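Local structure of 3-ketosteroid-delta4-5alpha-dehydrogenase (Rhodococcus jostii, 4AT2) at residues A[44-49]-A[54-59]; A[255-260]-A[504-509]; A[137-142]-A[202-207]. The protein catalyses, as an FAD-dependent oxidoreductase of steroid catabolism, the introduction of the delta-4 double bond into the ring system of 3-keto-(5-alpha)-steroids. All coordinates share one frame; numbering follows the deposited sequence. Where two conformers were deposited one is given.

Interaction 1 of 3, residues A[44-49]-A[54-59]. With FAD (flavin-adenine dinucleotide), chain D.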
loop_
_atom_site.group_PDB
_atom_site.type_symbol
_atom_site.label_atom_id
_atom_site.label_comp_id
_atom_site.label_asym_id
_atom_site.label_seq_id
_atom_site.Cartn_x
_atom_site.Cartn_y
_atom_site.Cartn_z
ATOM N N VAL A 44 32.954 10.818 -8.237
ATOM C CA VAL A 44 31.683 10.122 -8.072
ATOM C C VAL A 44 31.869 9.035 -7.027
ATOM O O VAL A 44 32.729 8.161 -7.170
ATOM C CB VAL A 44 31.172 9.550 -9.415
ATOM C CG1 VAL A 44 29.919 8.701 -9.203
ATOM C CG2 VAL A 44 30.872 10.688 -10.383
ATOM N N VAL A 45 31.079 9.126 -5.958
ATOM C CA VAL A 45 31.121 8.149 -4.874
ATOM C C VAL A 45 29.863 7.295 -4.969
ATOM O O VAL A 45 28.750 7.810 -4.894
ATOM C CB VAL A 45 31.240 8.836 -3.495
ATOM C CG1 VAL A 45 31.094 7.816 -2.368
ATOM C CG2 VAL A 45 32.590 9.546 -3.384
ATOM N N VAL A 46 30.062 5.995 -5.177
ATOM C CA VAL A 46 28.946 5.048 -5.325
ATOM C C VAL A 46 28.826 4.231 -4.050
ATOM O O VAL A 46 29.744 3.485 -3.688
ATOM C CB VAL A 46 29.162 4.100 -6.524
ATOM C CG1 VAL A 46 27.993 3.115 -6.653
ATOM C CG2 VAL A 46 29.350 4.904 -7.807
ATOM N N ALA A 47 27.686 4.357 -3.381
ATOM C CA ALA A 47 27.425 3.561 -2.185
ATOM C C ALA A 47 26.708 2.263 -2.567
ATOM O O ALA A 47 25.539 2.289 -2.972
ATOM C CB ALA A 47 26.605 4.365 -1.186
ATOM N N GLY A 48 27.408 1.138 -2.451
ATOM C CA GLY A 48 26.814 -0.167 -2.769
ATOM C C GLY A 48 27.328 -0.754 -4.070
ATOM O O GLY A 48 27.211 -0.133 -5.131
ATOM N N TYR A 49 27.904 -1.952 -3.995
ATOM C CA TYR A 49 28.526 -2.582 -5.158
ATOM C C TYR A 49 27.691 -3.759 -5.679
ATOM O O TYR A 49 28.184 -4.892 -5.797
ATOM C CB TYR A 49 29.941 -3.044 -4.796
ATOM C CG TYR A 49 30.932 -3.109 -5.940
ATOM C CD1 TYR A 49 30.508 -3.151 -7.277
ATOM C CD2 TYR A 49 32.301 -3.171 -5.682
ATOM C CE1 TYR A 49 31.421 -3.220 -8.315
ATOM C CE2 TYR A 49 33.220 -3.242 -6.714
ATOM C CZ TYR A 49 32.775 -3.270 -8.025
ATOM O OH TYR A 49 33.684 -3.348 -9.055
ATOM N N VAL A 54 27.457 -0.957 -9.863
ATOM C CA VAL A 54 28.470 -1.258 -10.887
ATOM C C VAL A 54 28.138 -0.556 -12.209
ATOM O O VAL A 54 29.035 -0.008 -12.860
ATOM C CB VAL A 54 28.750 -2.770 -11.045
ATOM C CG1 VAL A 54 27.578 -3.497 -11.695
ATOM C CG2 VAL A 54 30.055 -2.993 -11.814
ATOM N N ALA A 55 26.851 -0.512 -12.567
ATOM C CA ALA A 55 26.420 0.172 -13.786
ATOM C C ALA A 55 26.724 1.665 -13.720
ATOM O O ALA A 55 27.200 2.252 -14.709
ATOM C CB ALA A 55 24.932 -0.067 -14.055
ATOM N N ALA A 56 26.467 2.271 -12.558
ATOM C CA ALA A 56 26.776 3.686 -12.334
ATOM C C ALA A 56 28.273 3.918 -12.466
ATOM O O ALA A 56 28.701 4.887 -13.095
ATOM C CB ALA A 56 26.293 4.143 -10.965
ATOM N N SER A 57 29.061 3.018 -11.883
ATOM C CA SER A 57 30.519 3.175 -11.890
ATOM C C SER A 57 31.085 3.120 -13.307
ATOM O O SER A 57 31.984 3.892 -13.642
ATOM C CB SER A 57 31.210 2.156 -10.972
ATOM O OG SER A 57 31.344 0.891 -11.593
ATOM N N ILE A 58 30.530 2.230 -14.139
ATOM C CA ILE A 58 30.995 2.097 -15.523
ATOM C C ILE A 58 30.760 3.387 -16.292
ATOM O O ILE A 58 31.677 3.903 -16.943
ATOM C CB ILE A 58 30.339 0.895 -16.239
ATOM C CG1 ILE A 58 30.880 -0.404 -15.642
ATOM C CG2 ILE A 58 30.582 0.939 -17.748
ATOM C CD1 ILE A 58 30.041 -1.626 -15.986
ATOM N N GLU A 59 29.543 3.922 -16.201
ATOM C CA GLU A 59 29.226 5.140 -16.936
ATOM C C GLU A 59 30.034 6.322 -16.415
ATOM O O GLU A 59 30.542 7.114 -17.206
ATOM C CB GLU A 59 27.725 5.452 -16.912
ATOM C CG GLU A 59 26.879 4.475 -17.727
ATOM C CD GLU A 59 26.967 4.675 -19.237
ATOM O OE1 GLU A 59 27.882 5.373 -19.722
ATOM O OE2 GLU A 59 26.120 4.123 -19.966
HETATM P PA FAD D . 22.281 -5.230 -4.370
HETATM O O1A FAD D . 22.602 -5.970 -5.609
HETATM O O2A FAD D . 21.919 -5.989 -3.164
HETATM O O5B FAD D . 23.528 -4.284 -4.028
HETATM C C5B FAD D . 23.492 -3.396 -2.906
HETATM C C4B FAD D . 24.887 -3.369 -2.260
HETATM O O4B FAD D . 24.817 -2.338 -1.251
HETATM C C3B FAD D . 25.157 -4.690 -1.528
HETATM O O3B FAD D . 26.439 -5.216 -1.952
HETATM C C2B FAD D . 25.149 -4.300 -0.046
HETATM O O2B FAD D . 26.097 -5.106 0.703
HETATM C C1B FAD D . 25.576 -2.834 -0.104
HETATM N N9A FAD D . 25.154 -2.036 1.068
HETATM C C8A FAD D . 24.049 -2.156 1.814
HETATM N N7A FAD D . 24.080 -1.216 2.756
HETATM C C5A FAD D . 25.204 -0.491 2.594
HETATM C C6A FAD D . 25.748 0.566 3.247
HETATM N N6A FAD D . 25.100 1.087 4.289
HETATM N N1A FAD D . 26.920 1.105 2.870
HETATM C C2A FAD D . 27.605 0.589 1.780
HETATM N N3A FAD D . 27.042 -0.498 1.118
HETATM C C4A FAD D . 25.858 -1.009 1.546
HETATM N N1 FAD D . 15.476 -9.556 -9.588
HETATM C C2 FAD D . 15.506 -9.579 -10.971
HETATM O O2 FAD D . 15.260 -8.553 -11.590
HETATM N N3 FAD D . 15.820 -10.765 -11.651
HETATM C C4 FAD D . 16.065 -11.940 -10.939
HETATM O O4 FAD D . 16.323 -12.968 -11.571
HETATM C C4X FAD D . 16.028 -11.917 -9.540
HETATM N N5 FAD D . 16.238 -13.044 -8.817
HETATM C C5X FAD D . 15.968 -13.046 -7.497
HETATM C C6 FAD D . 15.932 -14.250 -6.787
HETATM C C7 FAD D . 15.669 -14.263 -5.415
HETATM C C7M FAD D . 15.646 -15.506 -4.751
HETATM C C8 FAD D . 15.425 -13.049 -4.737
HETATM C C8M FAD D . 15.161 -12.988 -3.353
HETATM C C9 FAD D . 15.474 -11.848 -5.448
HETATM C C9A FAD D . 15.721 -11.842 -6.829
HETATM N N10 FAD D . 15.735 -10.683 -7.531
HETATM C C10 FAD D . 15.735 -10.728 -8.870
HETATM C "C1'" FAD D . 15.829 -9.350 -6.879
HETATM C "C2'" FAD D . 17.235 -8.768 -7.089
HETATM O "O2'" FAD D . 18.156 -9.769 -6.651
HETATM C "C3'" FAD D . 17.432 -7.484 -6.267
HETATM O "O3'" FAD D . 16.224 -6.708 -6.181
HETATM C "C4'" FAD D . 18.552 -6.637 -6.893
HETATM O "O4'" FAD D . 19.737 -7.443 -6.963
HETATM C "C5'" FAD D . 18.830 -5.395 -6.042
HETATM O "O5'" FAD D . 19.824 -4.598 -6.715
HETATM P P FAD D . 20.566 -3.403 -5.928
HETATM O O1P FAD D . 19.588 -2.426 -5.438
HETATM O O2P FAD D . 21.716 -2.955 -6.782
HETATM O O3P FAD D . 21.060 -4.159 -4.570
#
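With its first torsion at -152°, Y49 carries its ring on the far side of CB from the backbone N, and the ring's CE1 corner arrives at V54. There the CG2 methyl of V54, held opposite its own backbone N (chi1 71° places CG1 between N and C), meets CE1 of Y49 at 3.8 Å. CB of V54 lies at the ring edge, in plane with it, so the valine borders the tyrosine and does not stack on it. Earlier in the chain, V46 of the strand points at the helix and its CG2 methyl comes within 4.5 Å of A56 CB, a looser apolar touch. Strand 45-47, a sharp turn and helix 51-62 form the opening of a Rossmann-type beta-alpha-beta unit, with G48 in what looks like a GxGxxG loop. The adenosine ribose lies close over that loop: the glycine lets it come directly against the backbone, with G48 CA 3.3 Å from O4B of FAD. Beyond the turn, V54 O accepts the helical bond from I58 N; S57 OG also reaches it in one of two conformers, so that second bond is doubtful as a fixed feature. Strand 67-70 packs against S57, and helix 202-214 covers V54.

Interaction 2 of 3, residues A[255-260]-A[504-509]; sequences GVVLAT and ISAAKQ. With FAD (flavin-adenine dinucleotide), chain D.
G255 opens the strand where helix 490-507 comes nearest, its CA only 4.7 Å from the CA of A506. With no side chain on G255, the methyl of A506 faces the backbone of the strand directly. The two backbones approach without bonding; G255 is bonded instead within the sheet, through its backbone to D43 and V45, the latter by V45 N to G255 O. V256, next in line, turns its side chain to the opposite face, toward V236 and I239 of strand 236-243. V257 faces the helix again, as strand alternation requires. Its chi1 of 179° sets CG1 opposite the backbone N and leaves CG2 beside that N, on the flank where A506 lies, so that V257 CG2 and A506 CB meet at 3.8 Å. This methyl-to-methyl touch is the one side-chain contact between the two segments; A506 also packs on V44 and F472, while V257 reaches A56 of helix 51-62. L258 lies against strand 471-473. At A259 the strand has ended, and the chain passes alongside the cofactor's ribose, with A259 O 3.3 Å from C5B of FAD. T260 then brings its CG2 methyl to the adenine, 3.6 Å from C4A of FAD, while its hydroxyl is hydrogen-bonded to S292. The carboxyl end of the strand thus delivers residues to the adenosine half of FAD, as the carboxyl ends of parallel strands do in Rossmann-type dinucleotide-binding folds.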
loop_
_atom_site.group_PDB
_atom_site.type_symbol
_atom_site.label_atom_id
_atom_site.label_comp_id
_atom_site.label_asym_id
_atom_site.label_seq_id
_atom_site.Cartn_x
_atom_site.Cartn_y
_atom_site.Cartn_z
ATOM N N GLY A 255 29.266 13.949 -7.302
ATOM C CA GLY A 255 28.015 13.322 -6.885
ATOM C C GLY A 255 28.163 12.051 -6.084
ATOM O O GLY A 255 29.163 11.341 -6.196
ATOM N N VAL A 256 27.145 11.792 -5.269
ATOM C CA VAL A 256 26.994 10.557 -4.522
ATOM C C VAL A 256 25.875 9.769 -5.200
ATOM O O VAL A 256 24.802 10.317 -5.478
ATOM C CB VAL A 256 26.591 10.828 -3.056
ATOM C CG1 VAL A 256 26.175 9.538 -2.349
ATOM C CG2 VAL A 256 27.729 11.510 -2.303
ATOM N N VAL A 257 26.142 8.500 -5.497
ATOM C CA VAL A 257 25.108 7.589 -6.018
ATOM C C VAL A 257 24.731 6.582 -4.934
ATOM O O VAL A 257 25.556 5.765 -4.526
ATOM C CB VAL A 257 25.570 6.817 -7.277
ATOM C CG1 VAL A 257 24.463 5.874 -7.767
ATOM C CG2 VAL A 257 25.985 7.782 -8.388
ATOM N N LEU A 258 23.481 6.638 -4.487
ATOM C CA LEU A 258 22.970 5.655 -3.527
ATOM C C LEU A 258 22.505 4.413 -4.271
ATOM O O LEU A 258 21.629 4.481 -5.134
ATOM C CB LEU A 258 21.822 6.240 -2.693
ATOM C CG LEU A 258 22.152 7.519 -1.904
ATOM C CD1 LEU A 258 20.896 8.047 -1.222
ATOM C CD2 LEU A 258 23.243 7.267 -0.879
ATOM N N ALA A 259 23.109 3.278 -3.933
ATOM C CA ALA A 259 22.871 2.019 -4.649
ATOM C C ALA A 259 22.985 0.847 -3.661
ATOM O O ALA A 259 23.479 -0.233 -3.989
ATOM C CB ALA A 259 23.860 1.880 -5.797
ATOM N N THR A 260 22.512 1.087 -2.444
ATOM C CA THR A 260 22.689 0.140 -1.323
ATOM C C THR A 260 21.531 -0.839 -1.120
ATOM O O THR A 260 21.531 -1.600 -0.158
ATOM C CB THR A 260 22.932 0.866 0.014
ATOM O OG1 THR A 260 21.796 1.691 0.311
ATOM C CG2 THR A 260 24.179 1.724 -0.051
ATOM N N ILE A 504 26.044 8.567 -15.282
ATOM C CA ILE A 504 26.124 9.661 -16.252
ATOM C C ILE A 504 25.859 11.026 -15.582
ATOM O O ILE A 504 26.627 11.988 -15.770
ATOM C CB ILE A 504 25.131 9.429 -17.416
ATOM C CG1 ILE A 504 25.514 8.175 -18.218
ATOM C CG2 ILE A 504 25.025 10.658 -18.313
ATOM C CD1 ILE A 504 24.418 7.714 -19.166
ATOM N N SER A 505 24.784 11.097 -14.795
ATOM C CA SER A 505 24.370 12.347 -14.163
ATOM C C SER A 505 25.364 12.779 -13.098
ATOM O O SER A 505 25.706 13.960 -12.998
ATOM C CB SER A 505 22.976 12.216 -13.550
ATOM O OG SER A 505 22.017 11.916 -14.543
ATOM N N ALA A 506 25.835 11.816 -12.312
ATOM C CA ALA A 506 26.789 12.104 -11.238
ATOM C C ALA A 506 28.129 12.626 -11.757
ATOM O O ALA A 506 28.760 13.457 -11.089
ATOM C CB ALA A 506 27.006 10.877 -10.366
ATOM N N ALA A 507 28.557 12.134 -12.919
ATOM C CA ALA A 507 29.851 12.506 -13.500
ATOM C C ALA A 507 29.878 13.904 -14.126
ATOM O O ALA A 507 30.949 14.445 -14.368
ATOM C CB ALA A 507 30.305 11.464 -14.516
ATOM N N LYS A 508 28.705 14.477 -14.389
ATOM C CA LYS A 508 28.622 15.821 -14.981
ATOM C C LYS A 508 29.243 16.890 -14.080
ATOM O O LYS A 508 29.119 16.833 -12.858
ATOM C CB LYS A 508 27.173 16.176 -15.294
ATOM C CG LYS A 508 26.624 15.416 -16.482
ATOM C CD LYS A 508 25.185 15.805 -16.752
ATOM C CE LYS A 508 24.623 15.001 -17.911
ATOM N NZ LYS A 508 23.206 15.365 -18.193
ATOM N N GLN A 509 29.925 17.851 -14.697
ATOM C CA GLN A 509 30.546 18.959 -13.963
ATOM C C GLN A 509 29.641 20.189 -13.958
ATOM O O GLN A 509 28.855 20.397 -14.889
ATOM C CB GLN A 509 31.908 19.314 -14.562
ATOM C CG GLN A 509 32.942 18.205 -14.460
ATOM C CD GLN A 509 34.340 18.675 -14.808
ATOM O OE1 GLN A 509 34.942 19.469 -14.082
ATOM N NE2 GLN A 509 34.871 18.175 -15.917
HETATM P PA FAD D . 22.281 -5.230 -4.370
HETATM O O1A FAD D . 22.602 -5.970 -5.609
HETATM O O2A FAD D . 21.919 -5.989 -3.164
HETATM O O5B FAD D . 23.528 -4.284 -4.028
HETATM C C5B FAD D . 23.492 -3.396 -2.906
HETATM C C4B FAD D . 24.887 -3.369 -2.260
HETATM O O4B FAD D . 24.817 -2.338 -1.251
HETATM C C3B FAD D . 25.157 -4.690 -1.528
HETATM O O3B FAD D . 26.439 -5.216 -1.952
HETATM C C2B FAD D . 25.149 -4.300 -0.046
HETATM O O2B FAD D . 26.097 -5.106 0.703
HETATM C C1B FAD D . 25.576 -2.834 -0.104
HETATM N N9A FAD D . 25.154 -2.036 1.068
HETATM C C8A FAD D . 24.049 -2.156 1.814
HETATM N N7A FAD D . 24.080 -1.216 2.756
HETATM C C5A FAD D . 25.204 -0.491 2.594
HETATM C C6A FAD D . 25.748 0.566 3.247
HETATM N N6A FAD D . 25.100 1.087 4.289
HETATM N N1A FAD D . 26.920 1.105 2.870
HETATM C C2A FAD D . 27.605 0.589 1.780
HETATM N N3A FAD D . 27.042 -0.498 1.118
HETATM C C4A FAD D . 25.858 -1.009 1.546
HETATM N N1 FAD D . 15.476 -9.556 -9.588
HETATM C C2 FAD D . 15.506 -9.579 -10.971
HETATM O O2 FAD D . 15.260 -8.553 -11.590
HETATM N N3 FAD D . 15.820 -10.765 -11.651
HETATM C C4 FAD D . 16.065 -11.940 -10.939
HETATM O O4 FAD D . 16.323 -12.968 -11.571
HETATM C C4X FAD D . 16.028 -11.917 -9.540
HETATM N N5 FAD D . 16.238 -13.044 -8.817
HETATM C C5X FAD D . 15.968 -13.046 -7.497
HETATM C C6 FAD D . 15.932 -14.250 -6.787
HETATM C C7 FAD D . 15.669 -14.263 -5.415
HETATM C C7M FAD D . 15.646 -15.506 -4.751
HETATM C C8 FAD D . 15.425 -13.049 -4.737
HETATM C C8M FAD D . 15.161 -12.988 -3.353
HETATM C C9 FAD D . 15.474 -11.848 -5.448
HETATM C C9A FAD D . 15.721 -11.842 -6.829
HETATM N N10 FAD D . 15.735 -10.683 -7.531
HETATM C C10 FAD D . 15.735 -10.728 -8.870
HETATM C "C1'" FAD D . 15.829 -9.350 -6.879
HETATM C "C2'" FAD D . 17.235 -8.768 -7.089
HETATM O "O2'" FAD D . 18.156 -9.769 -6.651
HETATM C "C3'" FAD D . 17.432 -7.484 -6.267
HETATM O "O3'" FAD D . 16.224 -6.708 -6.181
HETATM C "C4'" FAD D . 18.552 -6.637 -6.893
HETATM O "O4'" FAD D . 19.737 -7.443 -6.963
HETATM C "C5'" FAD D . 18.830 -5.395 -6.042
HETATM O "O5'" FAD D . 19.824 -4.598 -6.715
HETATM P P FAD D . 20.566 -3.403 -5.928
HETATM O O1P FAD D . 19.588 -2.426 -5.438
HETATM O O2P FAD D . 21.716 -2.955 -6.782
HETATM O O3P FAD D . 21.060 -4.159 -4.570
#

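Interaction 3 of 3, residues A[137-142]-A[202-207]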
loop_
_atom_site.group_PDB
_atom_site.type_symbol
_atom_site.label_atom_id
_atom_site.label_comp_id
_atom_site.label_asym_id
_atom_site.label_seq_id
_atom_site.Cartn_x
_atom_site.Cartn_y
_atom_site.Cartn_z
ATOM N N ASN A 137 22.065 -4.198 -25.757
ATOM C CA ASN A 137 23.303 -4.112 -26.520
ATOM C C ASN A 137 24.483 -3.620 -25.679
ATOM O O ASN A 137 25.604 -4.090 -25.831
ATOM C CB ASN A 137 23.092 -3.227 -27.753
ATOM C CG ASN A 137 22.158 -3.863 -28.764
ATOM O OD1 ASN A 137 22.021 -5.090 -28.804
ATOM N ND2 ASN A 137 21.501 -3.037 -29.579
ATOM N N TRP A 138 24.198 -2.682 -24.786
ATOM C CA TRP A 138 25.179 -2.153 -23.850
ATOM C C TRP A 138 25.692 -3.237 -22.930
ATOM O O TRP A 138 26.903 -3.352 -22.714
ATOM C CB TRP A 138 24.540 -1.007 -23.074
ATOM C CG TRP A 138 25.481 -0.245 -22.180
ATOM C CD1 TRP A 138 26.198 0.912 -22.486
ATOM C CD2 TRP A 138 25.816 -0.554 -20.799
ATOM N NE1 TRP A 138 26.931 1.324 -21.408
ATOM C CE2 TRP A 138 26.753 0.484 -20.363
ATOM C CE3 TRP A 138 25.446 -1.554 -19.902
ATOM C CZ2 TRP A 138 27.277 0.504 -19.078
ATOM C CZ3 TRP A 138 25.992 -1.527 -18.607
ATOM C CH2 TRP A 138 26.879 -0.519 -18.212
ATOM N N LEU A 139 24.793 -4.071 -22.416
ATOM C CA LEU A 139 25.190 -5.198 -21.561
ATOM C C LEU A 139 26.050 -6.205 -22.318
ATOM O O LEU A 139 27.083 -6.670 -21.810
ATOM C CB LEU A 139 23.957 -5.905 -20.982
ATOM C CG LEU A 139 23.143 -5.042 -20.023
ATOM C CD1 LEU A 139 21.772 -5.694 -19.749
ATOM C CD2 LEU A 139 23.914 -4.798 -18.725
ATOM N N VAL A 140 25.624 -6.532 -23.535
ATOM C CA VAL A 140 26.394 -7.435 -24.387
ATOM C C VAL A 140 27.801 -6.878 -24.627
ATOM O O VAL A 140 28.789 -7.626 -24.544
ATOM C CB VAL A 140 25.649 -7.755 -25.705
ATOM C CG1 VAL A 140 26.562 -8.487 -26.683
ATOM C CG2 VAL A 140 24.415 -8.594 -25.407
ATOM N N ASP A 141 27.892 -5.576 -24.899
ATOM C CA ASP A 141 29.182 -4.926 -25.130
ATOM C C ASP A 141 30.104 -5.052 -23.915
ATOM O O ASP A 141 31.315 -5.223 -24.075
ATOM C CB ASP A 141 28.987 -3.454 -25.510
ATOM C CG ASP A 141 30.298 -2.728 -25.722
ATOM O OD1 ASP A 141 30.908 -2.883 -26.804
ATOM O OD2 ASP A 141 30.714 -1.990 -24.807
ATOM N N CYS A 142 29.527 -4.996 -22.713
ATOM C CA CYS A 142 30.291 -5.125 -21.472
ATOM C C CYS A 142 30.713 -6.566 -21.204
ATOM O O CYS A 142 31.433 -6.832 -20.242
ATOM C CB CYS A 142 29.489 -4.600 -20.277
ATOM S SG CYS A 142 29.340 -2.800 -20.194
ATOM N N TYR A 202 25.007 -13.681 -11.074
ATOM C CA TYR A 202 26.467 -13.608 -11.025
ATOM C C TYR A 202 27.086 -13.334 -12.400
ATOM O O TYR A 202 28.081 -12.615 -12.499
ATOM C CB TYR A 202 27.056 -14.888 -10.416
ATOM C CG TYR A 202 28.563 -14.906 -10.400
ATOM C CD1 TYR A 202 29.274 -14.250 -9.393
ATOM C CD2 TYR A 202 29.279 -15.562 -11.400
ATOM C CE1 TYR A 202 30.663 -14.263 -9.374
ATOM C CE2 TYR A 202 30.665 -15.574 -11.393
ATOM C CZ TYR A 202 31.346 -14.921 -10.380
ATOM O OH TYR A 202 32.724 -14.934 -10.377
ATOM N N MET A 203 26.506 -13.909 -13.452
ATOM C CA MET A 203 27.032 -13.693 -14.805
ATOM C C MET A 203 26.546 -12.396 -15.443
ATOM O O MET A 203 26.946 -12.065 -16.560
ATOM C CB MET A 203 26.804 -14.905 -15.725
ATOM C CG MET A 203 27.903 -15.961 -15.629
ATOM S SD MET A 203 29.594 -15.329 -15.793
ATOM C CE MET A 203 29.532 -14.639 -17.449
ATOM N N LEU A 204 25.686 -11.665 -14.734
ATOM C CA LEU A 204 25.471 -10.263 -15.048
ATOM C C LEU A 204 26.555 -9.438 -14.350
ATOM O O LEU A 204 27.208 -8.607 -14.984
ATOM C CB LEU A 204 24.075 -9.801 -14.622
ATOM C CG LEU A 204 23.766 -8.300 -14.675
ATOM C CD1 LEU A 204 23.934 -7.718 -16.077
ATOM C CD2 LEU A 204 22.360 -8.046 -14.152
ATOM N N MET A 205 26.755 -9.690 -13.056
ATOM C CA MET A 205 27.702 -8.915 -12.246
ATOM C C MET A 205 29.160 -9.018 -12.685
ATOM O O MET A 205 29.850 -8.005 -12.781
ATOM C CB MET A 205 27.625 -9.324 -10.772
ATOM C CG MET A 205 26.511 -8.678 -9.980
ATOM S SD MET A 205 26.479 -6.869 -10.047
ATOM C CE MET A 205 27.924 -6.416 -9.113
ATOM N N LYS A 206 29.634 -10.244 -12.914
ATOM C CA LYS A 206 31.059 -10.489 -13.165
ATOM C C LYS A 206 31.613 -9.698 -14.367
ATOM O O LYS A 206 32.607 -8.982 -14.209
ATOM C CB LYS A 206 31.343 -11.997 -13.284
ATOM C CG LYS A 206 32.808 -12.343 -13.494
ATOM C CD LYS A 206 32.972 -13.852 -13.557
ATOM C CE LYS A 206 34.434 -14.265 -13.492
ATOM N NZ LYS A 206 34.963 -14.569 -14.847
ATOM N N PRO A 207 30.976 -9.803 -15.559
ATOM C CA PRO A 207 31.478 -8.996 -16.690
ATOM C C PRO A 207 31.434 -7.482 -16.451
ATOM O O PRO A 207 32.316 -6.765 -16.922
ATOM C CB PRO A 207 30.542 -9.364 -17.852
ATOM C CG PRO A 207 29.877 -10.632 -17.449
ATOM C CD PRO A 207 29.831 -10.651 -15.950
#
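L139 and L204 make the close side-chain contact between these two helices, CD2 of L139 lying 3.9 Å from CD1 of L204. The isobutyl groups run at a slant to each other and meet through one methyl apiece. L204 gets there with CG opposite its backbone N (chi1 170°), whereas L139 has CG opposite its carbonyl carbon (chi1 -65°); both side chains leave their helices at an angle and bend inward at the ends. A second close point lies at the end of 137-142, where CB of P207 comes within 3.6 Å of C142 O. The two carbonyl oxygens there, C142 O and P207 O, are 3.4 Å apart, but both are acceptors and no bond joins them; P207 O is taken by T211 OG1. This is a helix-helix contact within the FAD-binding domain, between helix 132-141 and the beginning of helix 202-214, which is kinked at P207. L204 continues the packing onto I51 of helix 51-62. The side facing solvent is much looser: V140 and D141 are exposed and make no contact with 202-207, and K206 has a long, weak ion pair with E210.

In the fold
Along the chain the order is interaction 1, interaction 3, interaction 2; interactions 2 and 3 each lie on the same side of the molecule's centre as interaction 1. Interactions 1 and 2, with centres about 7 Å apart, share the five-stranded parallel sheet: strands 45-47 and 255-258 are neighbours in it, probably paired through V45 O to V257 N and A47 N to V257 O. Centre to centre, interaction 3 lies about 15 Å from interaction 1, joined to it by I58 against W138 and V54 against M205, and about 20 Å from interaction 2, which it does not touch. Interactions 1 and 2 thus put two neighbouring strand ends at FAD, while interaction 3 packs helices beside helix 51-62.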